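Local structure of glutamate racemase (Francisella tularensis subsp. tularensis, 3OUT) at residues A72-C77 with Q210-L215; A76-S81 with D99-G104; Q68-I73 with K93-I98; R8-F13 with P31-I36. The protein belongs to the Asp/Glu/hydantoin racemase family of two-lobed alpha/beta proteins and holds D-glutamic acid in a pocket of its chain. All blocks are in the same frame, centred on the assembly; numbering follows the deposited sequence.

Contact 1: residues A72-C77 with Q210-L215; sequences AIIIAC and QASKML. With DGL (D-glutamic acid), chain E.
Ile74 of strand 72-75 reaches helix 208-221 with its CD1 methyl, and Ala72 and Leu215 meet beside it. The closest side-chain contacts are apolar. Ile74 CD1 lies 3.7 Å from Ala211 CB. The same methyl also touches backbone, with Ala211 O 3.6 Å from Ile74 CD1. CG1 of Ile74 stands anti to the backbone N (chi1 171°), and the next torsion is also extended, which carries CD1 out to the helix. The other branch, CG2, meets Leu215 more loosely, with Ile74 CG2 4.2 Å from Leu215 CD2. Leu215 forks over the strand: CD2 turns to Ile74, while Leu215 CD1 sits 3.6 Å from Ala72 CB. Ser212 borders the Ile74 methyl, but its OG is hydrogen-bonded to Ser208 O one turn back in the helix.

The backbone bonds of the helix run within it, and those of strand 72-75 go to its neighbours in the sheet. Leu215 N donates to Ala211 O, the carbonyl that Ile74 CD1 touches. At the far end of 72-77, Cys77 takes no part in the helix contact. Cys77 SG lies 3.7 Å from CD of the bound D-glutamic acid.

The strand and helix axes are 9.5 Å apart and run nearly antiparallel, at 167°. Helix 208-221 thus covers one face of the parallel sheet. Ile22 of helix 20-29 touches both Ile74 and Ser212, Val100 and Ala103 of helix 100-106 touch Ala211, and Ile10 of strand 10-14 touches Leu215.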
loop_
_atom_site.group_PDB
_atom_site.type_symbol
_atom_site.label_atom_id
_atom_site.label_comp_id
_atom_site.label_asym_id
_atom_site.label_seq_id
_atom_site.Cartn_x
_atom_site.Cartn_y
_atom_site.Cartn_z
ATOM N N ALA B 72 13.882 3.717 21.130
ATOM C CA ALA B 72 13.627 5.123 20.841
ATOM C C ALA B 72 13.466 5.263 19.328
ATOM O O ALA B 72 14.017 4.485 18.562
ATOM C CB ALA B 72 14.792 6.045 21.320
ATOM N N ILE B 73 12.716 6.266 18.942
ATOM C CA ILE B 73 12.519 6.640 17.542
ATOM C C ILE B 73 12.990 8.063 17.330
ATOM O O ILE B 73 12.673 8.916 18.107
ATOM C CB ILE B 73 11.052 6.494 17.155
ATOM C CG1 ILE B 73 10.681 5.012 17.109
ATOM C CG2 ILE B 73 10.763 7.142 15.758
ATOM C CD1 ILE B 73 9.193 4.732 17.114
ATOM N N ILE B 74 13.721 8.300 16.240
ATOM C CA ILE B 74 13.938 9.632 15.749
ATOM C C ILE B 74 13.279 9.761 14.382
ATOM O O ILE B 74 13.585 8.986 13.460
ATOM C CB ILE B 74 15.441 9.997 15.702
ATOM C CG1 ILE B 74 15.701 11.326 14.974
ATOM C CG2 ILE B 74 16.276 8.891 15.080
ATOM C CD1 ILE B 74 17.059 11.950 15.480
ATOM N N ILE B 75 12.390 10.728 14.254
ATOM C CA ILE B 75 11.775 11.028 12.928
ATOM C C ILE B 75 12.709 11.977 12.186
ATOM O O ILE B 75 12.866 13.152 12.547
ATOM C CB ILE B 75 10.398 11.639 13.071
ATOM C CG1 ILE B 75 9.507 10.765 13.969
ATOM C CG2 ILE B 75 9.806 11.894 11.661
ATOM C CD1 ILE B 75 8.044 11.314 14.121
ATOM N N ALA B 76 13.396 11.421 11.202
ATOM C CA ALA B 76 14.427 12.127 10.402
ATOM C C ALA B 76 13.845 13.086 9.369
ATOM O O ALA B 76 14.524 14.058 8.924
ATOM C CB ALA B 76 15.336 11.108 9.720
ATOM N N CYS B 77 12.596 12.805 8.983
ATOM C CA CYS B 77 11.898 13.474 7.894
ATOM C C CYS B 77 11.091 14.646 8.442
ATOM O O CYS B 77 10.269 14.483 9.361
ATOM C CB CYS B 77 10.946 12.481 7.228
ATOM S SG CYS B 77 9.969 13.234 5.903
ATOM N N GLN B 210 21.509 18.225 15.618
ATOM C CA GLN B 210 20.804 18.625 16.852
ATOM C C GLN B 210 19.793 17.557 17.249
ATOM O O GLN B 210 19.725 17.176 18.431
ATOM C CB GLN B 210 20.130 19.965 16.671
ATOM C CG GLN B 210 19.308 20.479 17.873
ATOM C CD GLN B 210 20.139 20.867 19.113
ATOM O OE1 GLN B 210 21.316 20.557 19.229
ATOM N NE2 GLN B 210 19.504 21.561 20.040
ATOM N N ALA B 211 19.026 17.049 16.275
ATOM C CA ALA B 211 18.082 15.963 16.572
ATOM C C ALA B 211 18.794 14.734 17.124
ATOM O O ALA B 211 18.368 14.113 18.111
ATOM C CB ALA B 211 17.206 15.598 15.271
ATOM N N SER B 212 19.913 14.372 16.498
ATOM C CA SER B 212 20.706 13.249 17.003
ATOM C C SER B 212 21.214 13.484 18.428
ATOM O O SER B 212 21.172 12.584 19.256
ATOM C CB SER B 212 21.847 12.953 16.044
ATOM O OG SER B 212 21.339 12.714 14.734
ATOM N N LYS B 213 21.690 14.697 18.700
ATOM C CA LYS B 213 22.115 15.072 20.068
ATOM C C LYS B 213 21.004 15.006 21.095
ATOM O O LYS B 213 21.260 14.604 22.232
ATOM C CB LYS B 213 22.752 16.446 20.056
ATOM C CG LYS B 213 24.041 16.424 19.273
ATOM C CD LYS B 213 24.897 17.616 19.510
ATOM C CE LYS B 213 24.271 18.903 19.172
ATOM N NZ LYS B 213 25.240 20.028 19.456
HETATM N N MSE B 214 19.786 15.379 20.693
HETATM C CA MSE B 214 18.625 15.259 21.568
HETATM C C MSE B 214 18.399 13.794 21.942
HETATM O O MSE B 214 18.077 13.482 23.085
HETATM C CB MSE B 214 17.368 15.912 20.951
HETATM C CG MSE B 214 17.459 17.414 20.918
HETATM SE SE MSE B 214 15.913 18.116 19.987
HETATM C CE MSE B 214 15.777 19.829 20.939
ATOM N N LEU B 215 18.531 12.896 20.967
ATOM C CA LEU B 215 18.391 11.484 21.244
ATOM C C LEU B 215 19.530 10.999 22.168
ATOM O O LEU B 215 19.259 10.335 23.132
ATOM C CB LEU B 215 18.357 10.677 19.949
ATOM C CG LEU B 215 18.258 9.154 20.149
ATOM C CD1 LEU B 215 17.117 8.785 21.085
ATOM C CD2 LEU B 215 18.074 8.469 18.822
HETATM N N DGL E . 12.097 12.447 1.698
HETATM C CA DGL E . 11.400 13.725 1.319
HETATM C C DGL E . 10.116 13.433 0.598
HETATM O O DGL E . 9.612 12.291 0.695
HETATM C CB DGL E . 11.037 14.609 2.506
HETATM C CG DGL E . 12.195 14.934 3.460
HETATM C CD DGL E . 11.897 16.019 4.477
HETATM O OE1 DGL E . 10.847 16.680 4.382
HETATM O OE2 DGL E . 12.773 16.230 5.363
HETATM O OXT DGL E . 9.522 14.344 -0.029
#

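Contact 2: residues A76-S81 with D99-G104; sequences ACNTIS and DVITAG. With DGL (D-glutamic acid), chain E.
Val100 CG2 wedges between Ala76, just before helix 78-92, and Asn78 and Ser81 in its first turn. This is the tight part of the contact. Val100 CG2 is 3.5 Å from Ala76 O and 3.6 Å from Asn78 CG, and the Asn78 and Val100 side chains cross at about a right angle. Ile101 packs beside it, with Ile101 CD1 3.5 Å from Asn78 O and its CG1 against Ser81 CB. Ser81 OG lies over Asp99 CB and bonds back to Cys77 O at 2.8 Å. Ser81 N reaches that carbonyl from the opposite face of its plane.

The contact loosens along helix 100-106. Thr102 is partly exposed and turns back to Asp99, which caps this helix: Thr102 N donates to OD2 from above the carboxylate plane, and Thr102 OG1 meets OD1 on its syn side.

On the ligand side, Asn78 grips one carboxylate oxygen twice. Asn78 N is 2.9 Å and Asn78 ND2 3.0 Å from OE2 of D-glutamic acid, the ND2 bond nearly straight (168°). Asn78 OD1 is held by Tyr128 OH, which would fix the amide's rotation. Thr79 OG1 is 2.7 Å from OE1 of D-glutamic acid.

Cys77 SG caps Ile80 N. The pocket lies at the C-terminal end of strand 72-75 and the N-terminus of helix 78-92, the usual place for a ligand site in a parallel alpha/beta fold.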
loop_
_atom_site.group_PDB
_atom_site.type_symbol
_atom_site.label_atom_id
_atom_site.label_comp_id
_atom_site.label_asym_id
_atom_site.label_seq_id
_atom_site.Cartn_x
_atom_site.Cartn_y
_atom_site.Cartn_z
ATOM N N ALA B 76 13.396 11.421 11.202
ATOM C CA ALA B 76 14.427 12.127 10.402
ATOM C C ALA B 76 13.845 13.086 9.369
ATOM O O ALA B 76 14.524 14.058 8.924
ATOM C CB ALA B 76 15.336 11.108 9.720
ATOM N N CYS B 77 12.596 12.805 8.983
ATOM C CA CYS B 77 11.898 13.474 7.894
ATOM C C CYS B 77 11.091 14.646 8.442
ATOM O O CYS B 77 10.269 14.483 9.361
ATOM C CB CYS B 77 10.946 12.481 7.228
ATOM S SG CYS B 77 9.969 13.234 5.903
ATOM N N ASN B 78 11.311 15.832 7.881
ATOM C CA ASN B 78 10.569 17.001 8.281
ATOM C C ASN B 78 9.085 16.924 7.918
ATOM O O ASN B 78 8.232 17.460 8.625
ATOM C CB ASN B 78 11.145 18.272 7.652
ATOM C CG ASN B 78 12.499 18.663 8.210
ATOM O OD1 ASN B 78 12.604 19.523 9.129
ATOM N ND2 ASN B 78 13.554 18.078 7.643
ATOM N N THR B 79 8.782 16.255 6.817
ATOM C CA THR B 79 7.414 16.153 6.307
ATOM C C THR B 79 6.604 15.257 7.250
ATOM O O THR B 79 5.529 15.637 7.684
ATOM C CB THR B 79 7.369 15.622 4.823
ATOM O OG1 THR B 79 8.148 16.480 3.985
ATOM C CG2 THR B 79 5.935 15.490 4.343
ATOM N N ILE B 80 7.138 14.095 7.622
ATOM C CA ILE B 80 6.475 13.243 8.635
ATOM C C ILE B 80 6.390 13.965 9.987
ATOM O O ILE B 80 5.346 13.949 10.633
ATOM C CB ILE B 80 7.198 11.884 8.787
ATOM C CG1 ILE B 80 7.151 11.112 7.463
ATOM C CG2 ILE B 80 6.547 11.026 9.917
ATOM C CD1 ILE B 80 8.037 9.821 7.435
ATOM N N SER B 81 7.468 14.623 10.393
ATOM C CA SER B 81 7.419 15.378 11.674
ATOM C C SER B 81 6.340 16.458 11.699
ATOM O O SER B 81 5.704 16.704 12.721
ATOM C CB SER B 81 8.761 16.050 11.927
ATOM O OG SER B 81 9.831 15.085 12.108
ATOM N N ASP B 99 12.028 14.388 17.129
ATOM C CA ASP B 99 11.723 14.787 15.719
ATOM C C ASP B 99 12.561 15.973 15.280
ATOM O O ASP B 99 12.970 16.803 16.100
ATOM C CB ASP B 99 10.247 15.079 15.503
ATOM C CG ASP B 99 9.820 16.364 16.112
ATOM O OD1 ASP B 99 9.594 16.401 17.350
ATOM O OD2 ASP B 99 9.777 17.363 15.376
ATOM N N VAL B 100 12.825 16.058 13.980
ATOM C CA VAL B 100 13.728 17.086 13.449
ATOM C C VAL B 100 13.161 18.498 13.505
ATOM O O VAL B 100 13.939 19.445 13.552
ATOM C CB VAL B 100 14.202 16.803 12.001
ATOM C CG1 VAL B 100 15.243 15.703 11.988
ATOM C CG2 VAL B 100 13.007 16.447 10.992
ATOM N N ILE B 101 11.836 18.683 13.511
ATOM C CA ILE B 101 11.282 20.020 13.619
ATOM C C ILE B 101 11.530 20.566 15.023
ATOM O O ILE B 101 11.935 21.722 15.163
ATOM C CB ILE B 101 9.803 20.083 13.206
ATOM C CG1 ILE B 101 9.667 19.740 11.717
ATOM C CG2 ILE B 101 9.190 21.460 13.509
ATOM C CD1 ILE B 101 8.259 19.858 11.175
ATOM N N THR B 102 11.318 19.736 16.045
ATOM C CA THR B 102 11.686 20.155 17.427
ATOM C C THR B 102 13.141 20.584 17.501
ATOM O O THR B 102 13.472 21.592 18.147
ATOM C CB THR B 102 11.370 19.020 18.440
ATOM O OG1 THR B 102 9.965 18.729 18.379
ATOM C CG2 THR B 102 11.771 19.400 19.860
ATOM N N ALA B 103 14.011 19.841 16.859
ATOM C CA ALA B 103 15.433 20.193 16.785
ATOM C C ALA B 103 15.663 21.540 16.106
ATOM O O ALA B 103 16.398 22.389 16.612
ATOM C CB ALA B 103 16.219 19.084 16.064
ATOM N N GLY B 104 15.044 21.747 14.939
ATOM C CA GLY B 104 15.178 23.031 14.246
ATOM C C GLY B 104 14.714 24.208 15.082
ATOM O O GLY B 104 15.366 25.261 15.098
HETATM N N DGL E . 12.097 12.447 1.698
HETATM C CA DGL E . 11.400 13.725 1.319
HETATM C C DGL E . 10.116 13.433 0.598
HETATM O O DGL E . 9.612 12.291 0.695
HETATM C CB DGL E . 11.037 14.609 2.506
HETATM C CG DGL E . 12.195 14.934 3.460
HETATM C CD DGL E . 11.897 16.019 4.477
HETATM O OE1 DGL E . 10.847 16.680 4.382
HETATM O OE2 DGL E . 12.773 16.230 5.363
HETATM O OXT DGL E . 9.522 14.344 -0.029
#

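Contact 3: residues Q68-I73 with K93-I98; sequences QEVKAI and KAIPVI
Ile73 and Val97 form a parallel beta bridge, and two backbone bonds join Ile73 to segment 93-98 through its N and its O. Ile73 N donates to Pro96 O at 2.9 Å, nearly straight at 172°. Ile98 N donates to Ile73 O, also at 2.9 Å. Val97 CA lies 3.3 Å from Ile73 O in a CA-H...O contact.

Side chains pack around this pair. Ile95 lies over the chain that leads into strand 72-75. Its CG2 branch is anti to the backbone N, and Ile95 CG2 sits 3.7 Å from Ala72 CA. Its other branch goes the opposite way along that chain, so that Ile95 CD1 is 3.5 Å from Val70 O. Pro96 meets this chain with CD and CG: Pro96 CD is 3.4 Å from Lys71 O, and its CG faces Ala72 CB. Ile73 CB meets Val97 CG2 more loosely, at 4.2 Å.

Further out, polar groups fix the chain before the strand. The extended Lys71 side chain leads away from 93-98. Its NZ is bonded to Leu224 O and Asp6 O and forms a salt bridge with Glu33. Glu69 turns to a second subunit, where its carboxylate is bonded to His133 and Asn126 of that subunit.

Strands 72-75 and 97-99 are joined by helix 78-92 in a beta-alpha-beta unit, and 97-99 is one of the two outermost strands of this sheet within the chain. Helix 51-67 brings Ile66 against Ile73 and Ile95. Helix 208-221 meets Pro96 and Ile98 through Leu218 and Met214.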
loop_
_atom_site.group_PDB
_atom_site.type_symbol
_atom_site.label_atom_id
_atom_site.label_comp_id
_atom_site.label_asym_id
_atom_site.label_seq_id
_atom_site.Cartn_x
_atom_site.Cartn_y
_atom_site.Cartn_z
ATOM N N GLN B 68 9.627 -4.172 16.000
ATOM C CA GLN B 68 11.063 -4.520 16.133
ATOM C C GLN B 68 11.627 -4.196 17.507
ATOM O O GLN B 68 12.835 -4.436 17.777
ATOM C CB GLN B 68 11.933 -3.791 15.103
ATOM C CG GLN B 68 11.445 -3.776 13.690
ATOM C CD GLN B 68 11.059 -5.102 13.136
ATOM O OE1 GLN B 68 11.916 -5.994 13.018
ATOM N NE2 GLN B 68 9.754 -5.243 12.734
ATOM N N GLU B 69 10.785 -3.657 18.377
ATOM C CA GLU B 69 11.137 -3.348 19.773
ATOM C C GLU B 69 12.334 -2.397 19.837
ATOM O O GLU B 69 13.333 -2.658 20.543
ATOM C CB GLU B 69 11.335 -4.605 20.617
ATOM C CG GLU B 69 10.056 -5.394 20.787
ATOM C CD GLU B 69 10.212 -6.652 21.629
ATOM O OE1 GLU B 69 11.208 -7.392 21.505
ATOM O OE2 GLU B 69 9.328 -6.853 22.459
ATOM N N VAL B 70 12.251 -1.301 19.065
ATOM C CA VAL B 70 13.220 -0.209 19.211
ATOM C C VAL B 70 13.091 0.416 20.605
ATOM O O VAL B 70 11.987 0.448 21.156
ATOM C CB VAL B 70 13.083 0.868 18.117
ATOM C CG1 VAL B 70 13.386 0.267 16.708
ATOM C CG2 VAL B 70 11.679 1.530 18.127
ATOM N N LYS B 71 14.169 0.978 21.142
ATOM C CA LYS B 71 14.092 1.694 22.453
ATOM C C LYS B 71 13.752 3.180 22.342
ATOM O O LYS B 71 13.371 3.818 23.331
ATOM C CB LYS B 71 15.382 1.555 23.271
ATOM C CG LYS B 71 16.603 2.092 22.602
ATOM C CD LYS B 71 17.854 1.771 23.465
ATOM C CE LYS B 71 19.088 2.195 22.792
ATOM N NZ LYS B 71 20.300 1.826 23.692
ATOM N N ALA B 72 13.882 3.717 21.130
ATOM C CA ALA B 72 13.627 5.123 20.841
ATOM C C ALA B 72 13.466 5.263 19.328
ATOM O O ALA B 72 14.017 4.485 18.562
ATOM C CB ALA B 72 14.792 6.045 21.320
ATOM N N ILE B 73 12.716 6.266 18.942
ATOM C CA ILE B 73 12.519 6.640 17.542
ATOM C C ILE B 73 12.990 8.063 17.330
ATOM O O ILE B 73 12.673 8.916 18.107
ATOM C CB ILE B 73 11.052 6.494 17.155
ATOM C CG1 ILE B 73 10.681 5.012 17.109
ATOM C CG2 ILE B 73 10.763 7.142 15.758
ATOM C CD1 ILE B 73 9.193 4.732 17.114
ATOM N N LYS B 93 3.645 4.831 22.137
ATOM C CA LYS B 93 3.238 4.761 23.552
ATOM C C LYS B 93 4.416 5.185 24.404
ATOM O O LYS B 93 4.830 6.322 24.298
ATOM C CB LYS B 93 2.679 3.380 23.906
ATOM C CG LYS B 93 1.301 3.117 23.279
ATOM C CD LYS B 93 0.912 1.662 23.378
ATOM C CE LYS B 93 -0.509 1.439 22.874
ATOM N NZ LYS B 93 -0.700 2.055 21.519
ATOM N N ALA B 94 4.985 4.281 25.206
ATOM C CA ALA B 94 6.051 4.662 26.158
ATOM C C ALA B 94 7.437 4.807 25.524
ATOM O O ALA B 94 8.402 5.234 26.177
ATOM C CB ALA B 94 6.115 3.668 27.347
ATOM N N ILE B 95 7.553 4.473 24.242
ATOM C CA ILE B 95 8.820 4.657 23.511
ATOM C C ILE B 95 8.981 6.120 23.118
ATOM O O ILE B 95 8.101 6.679 22.496
ATOM C CB ILE B 95 8.848 3.736 22.246
ATOM C CG1 ILE B 95 8.783 2.257 22.675
ATOM C CG2 ILE B 95 10.105 4.029 21.349
ATOM C CD1 ILE B 95 9.900 1.812 23.586
ATOM N N PRO B 96 10.093 6.752 23.481
ATOM C CA PRO B 96 10.239 8.155 23.162
ATOM C C PRO B 96 10.484 8.412 21.682
ATOM O O PRO B 96 11.174 7.640 21.034
ATOM C CB PRO B 96 11.464 8.585 23.960
ATOM C CG PRO B 96 12.242 7.391 24.173
ATOM C CD PRO B 96 11.222 6.254 24.275
ATOM N N VAL B 97 9.941 9.532 21.211
ATOM C CA VAL B 97 10.061 9.977 19.836
ATOM C C VAL B 97 10.668 11.370 19.815
ATOM O O VAL B 97 10.111 12.320 20.412
ATOM C CB VAL B 97 8.672 10.007 19.144
ATOM C CG1 VAL B 97 8.799 10.501 17.721
ATOM C CG2 VAL B 97 8.010 8.633 19.210
ATOM N N ILE B 98 11.798 11.497 19.126
ATOM C CA ILE B 98 12.479 12.751 18.896
ATOM C C ILE B 98 12.196 13.118 17.447
ATOM O O ILE B 98 12.143 12.239 16.607
ATOM C CB ILE B 98 14.009 12.567 19.064
ATOM C CG1 ILE B 98 14.409 12.174 20.505
ATOM C CG2 ILE B 98 14.771 13.785 18.582
ATOM C CD1 ILE B 98 14.051 13.189 21.506
#

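Contact 4: residues R8-F13 with P31-I36; sequences RPIGVF and PNEDII
Ile10 lies across Glu33 and pairs through its backbone with Ile35. From CB outward, the Ile10 side chain runs along the chain that leads into strand 35-39. Ile10 CB is 3.8 Å from Asp34 O, and Ile10 CG1 is 4.0 Å from it. CD1 ends on the Glu33 stem, with Ile10 CD1 3.7 Å from Glu33 CB. The two side chains cross at about a right angle. CG1 is anti to the carbonyl carbon (chi1 -65°), which directs the tip back toward Glu33. Glu33 itself bends at chi2. Its OE1 forms a salt bridge with Lys71 and takes a water that also donates to Arg8 O and accepts from Asp34 N. OE2 accepts from Asn226 N.

The pairing is parallel, as expected for strands 10-14 and 35-39 joined through helix 20-29 in a beta-alpha-beta unit. Ile10 N bonds to Asp34 O at 2.9 Å. Two more bonds follow, Ile36 N to Ile10 O and Val12 N to Ile36 O, 2.8 Å each.

The two faces of the sheet are packed differently. On the Ile36 face, Pro9 and Ile36 lie side by side, with Pro9 CG 3.7 Å from Ile36 CD1. Leu65 of helix 51-67 also touches Ile36 there. On the Ile10 face, Val12 CG2 meets Ile35 CG2 at 3.6 Å, and Leu26 of helix 20-29 packs on Ile10, Val12 and Ile35.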
loop_
_atom_site.group_PDB
_atom_site.type_symbol
_atom_site.label_atom_id
_atom_site.label_comp_id
_atom_site.label_asym_id
_atom_site.label_seq_id
_atom_site.Cartn_x
_atom_site.Cartn_y
_atom_site.Cartn_z
ATOM N N ARG B 8 18.398 -2.693 22.933
ATOM C CA ARG B 8 17.509 -2.609 21.795
ATOM C C ARG B 8 18.022 -1.536 20.832
ATOM O O ARG B 8 18.758 -0.621 21.253
ATOM C CB ARG B 8 16.091 -2.293 22.271
ATOM C CG ARG B 8 15.402 -3.520 22.866
ATOM C CD ARG B 8 14.146 -3.203 23.676
ATOM N NE ARG B 8 13.808 -4.366 24.495
ATOM C CZ ARG B 8 12.585 -4.695 24.897
ATOM N NH1 ARG B 8 11.543 -3.945 24.578
ATOM N NH2 ARG B 8 12.416 -5.790 25.625
ATOM N N PRO B 9 17.660 -1.649 19.539
ATOM C CA PRO B 9 18.114 -0.683 18.532
ATOM C C PRO B 9 17.368 0.641 18.609
ATOM O O PRO B 9 16.240 0.727 19.130
ATOM C CB PRO B 9 17.815 -1.383 17.205
ATOM C CG PRO B 9 16.659 -2.299 17.495
ATOM C CD PRO B 9 16.726 -2.641 18.966
ATOM N N ILE B 10 17.997 1.667 18.041
ATOM C CA ILE B 10 17.379 2.972 17.781
ATOM C C ILE B 10 16.702 2.870 16.404
ATOM O O ILE B 10 17.282 2.326 15.478
ATOM C CB ILE B 10 18.467 4.057 17.700
ATOM C CG1 ILE B 10 19.154 4.221 19.049
ATOM C CG2 ILE B 10 17.887 5.401 17.233
ATOM C CD1 ILE B 10 20.517 4.951 18.967
ATOM N N GLY B 11 15.480 3.369 16.300
ATOM C CA GLY B 11 14.766 3.433 15.033
ATOM C C GLY B 11 14.926 4.800 14.407
ATOM O O GLY B 11 14.571 5.809 15.027
ATOM N N VAL B 12 15.416 4.834 13.175
ATOM C CA VAL B 12 15.464 6.030 12.416
ATOM C C VAL B 12 14.362 5.957 11.346
ATOM O O VAL B 12 14.402 5.108 10.444
ATOM C CB VAL B 12 16.855 6.275 11.728
ATOM C CG1 VAL B 12 16.769 7.512 10.821
ATOM C CG2 VAL B 12 17.982 6.350 12.753
ATOM N N PHE B 13 13.381 6.848 11.509
ATOM C CA PHE B 13 12.098 6.860 10.791
ATOM C C PHE B 13 12.123 7.910 9.680
ATOM O O PHE B 13 12.141 9.110 9.960
ATOM C CB PHE B 13 11.044 7.134 11.868
ATOM C CG PHE B 13 9.571 6.959 11.450
ATOM C CD1 PHE B 13 9.107 7.215 10.169
ATOM C CD2 PHE B 13 8.641 6.585 12.403
ATOM C CE1 PHE B 13 7.762 7.080 9.889
ATOM C CE2 PHE B 13 7.304 6.481 12.129
ATOM C CZ PHE B 13 6.862 6.677 10.872
ATOM N N PRO B 31 28.569 5.373 18.743
ATOM C CA PRO B 31 29.118 4.347 17.880
ATOM C C PRO B 31 28.854 2.904 18.300
ATOM O O PRO B 31 29.075 2.024 17.470
ATOM C CB PRO B 31 30.632 4.615 17.956
ATOM C CG PRO B 31 30.777 5.321 19.233
ATOM C CD PRO B 31 29.625 6.215 19.336
ATOM N N ASN B 32 28.363 2.689 19.523
ATOM C CA ASN B 32 28.081 1.330 20.015
ATOM C C ASN B 32 26.626 0.951 19.877
ATOM O O ASN B 32 26.291 -0.141 20.257
ATOM C CB ASN B 32 28.425 1.147 21.497
ATOM C CG ASN B 32 29.863 1.462 21.844
ATOM O OD1 ASN B 32 30.797 1.159 21.106
ATOM N ND2 ASN B 32 30.044 2.060 23.031
ATOM N N GLU B 33 25.773 1.845 19.394
ATOM C CA GLU B 33 24.320 1.560 19.287
ATOM C C GLU B 33 23.932 0.831 18.003
ATOM O O GLU B 33 24.456 1.131 16.925
ATOM C CB GLU B 33 23.527 2.840 19.360
ATOM C CG GLU B 33 23.672 3.618 20.654
ATOM C CD GLU B 33 23.100 2.878 21.868
ATOM O OE1 GLU B 33 22.085 2.171 21.692
ATOM O OE2 GLU B 33 23.631 3.047 22.991
ATOM N N ASP B 34 23.013 -0.129 18.122
ATOM C CA ASP B 34 22.377 -0.728 16.947
ATOM C C ASP B 34 21.350 0.266 16.396
ATOM O O ASP B 34 20.689 0.999 17.148
ATOM C CB ASP B 34 21.655 -1.994 17.353
ATOM C CG ASP B 34 22.594 -3.106 17.816
ATOM O OD1 ASP B 34 23.796 -3.151 17.436
ATOM O OD2 ASP B 34 22.089 -3.969 18.559
ATOM N N ILE B 35 21.218 0.317 15.071
ATOM C CA ILE B 35 20.286 1.235 14.406
ATOM C C ILE B 35 19.504 0.461 13.349
ATOM O O ILE B 35 20.078 -0.297 12.550
ATOM C CB ILE B 35 21.026 2.437 13.712
ATOM C CG1 ILE B 35 21.977 3.161 14.698
ATOM C CG2 ILE B 35 19.995 3.399 13.072
ATOM C CD1 ILE B 35 22.746 4.319 14.079
ATOM N N ILE B 36 18.192 0.704 13.321
ATOM C CA ILE B 36 17.322 0.251 12.257
ATOM C C ILE B 36 16.861 1.518 11.530
ATOM O O ILE B 36 16.211 2.362 12.132
ATOM C CB ILE B 36 16.072 -0.478 12.788
ATOM C CG1 ILE B 36 16.451 -1.791 13.462
ATOM C CG2 ILE B 36 15.061 -0.684 11.640
ATOM C CD1 ILE B 36 15.232 -2.544 14.126
HETATM O O HOH W 1 21.449 -0.191 20.686
#

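How the contacts relate
Contacts 1 and 2 lie near the centre of the chain and are fully buried. Contact 3 is only partly buried, at the edge of the sheet, whereas contact 4 is buried though far from the centre. Contacts 1 and 3 share strand 72-75: one packs a helix over its face, the other pairs its edge. Contact 4 pairs the next strand over, joined to it by Ile74 N to Gly11 O. Contacts 3 and 4 rest on straight backbone bonds and meet at the Lys71-Glu33 salt bridge. Contact 1 is mainly apolar across its segments. Contact 2 continues from the strand's end, where the start of helix 78-92 holds D-glutamic acid beside apolar packing.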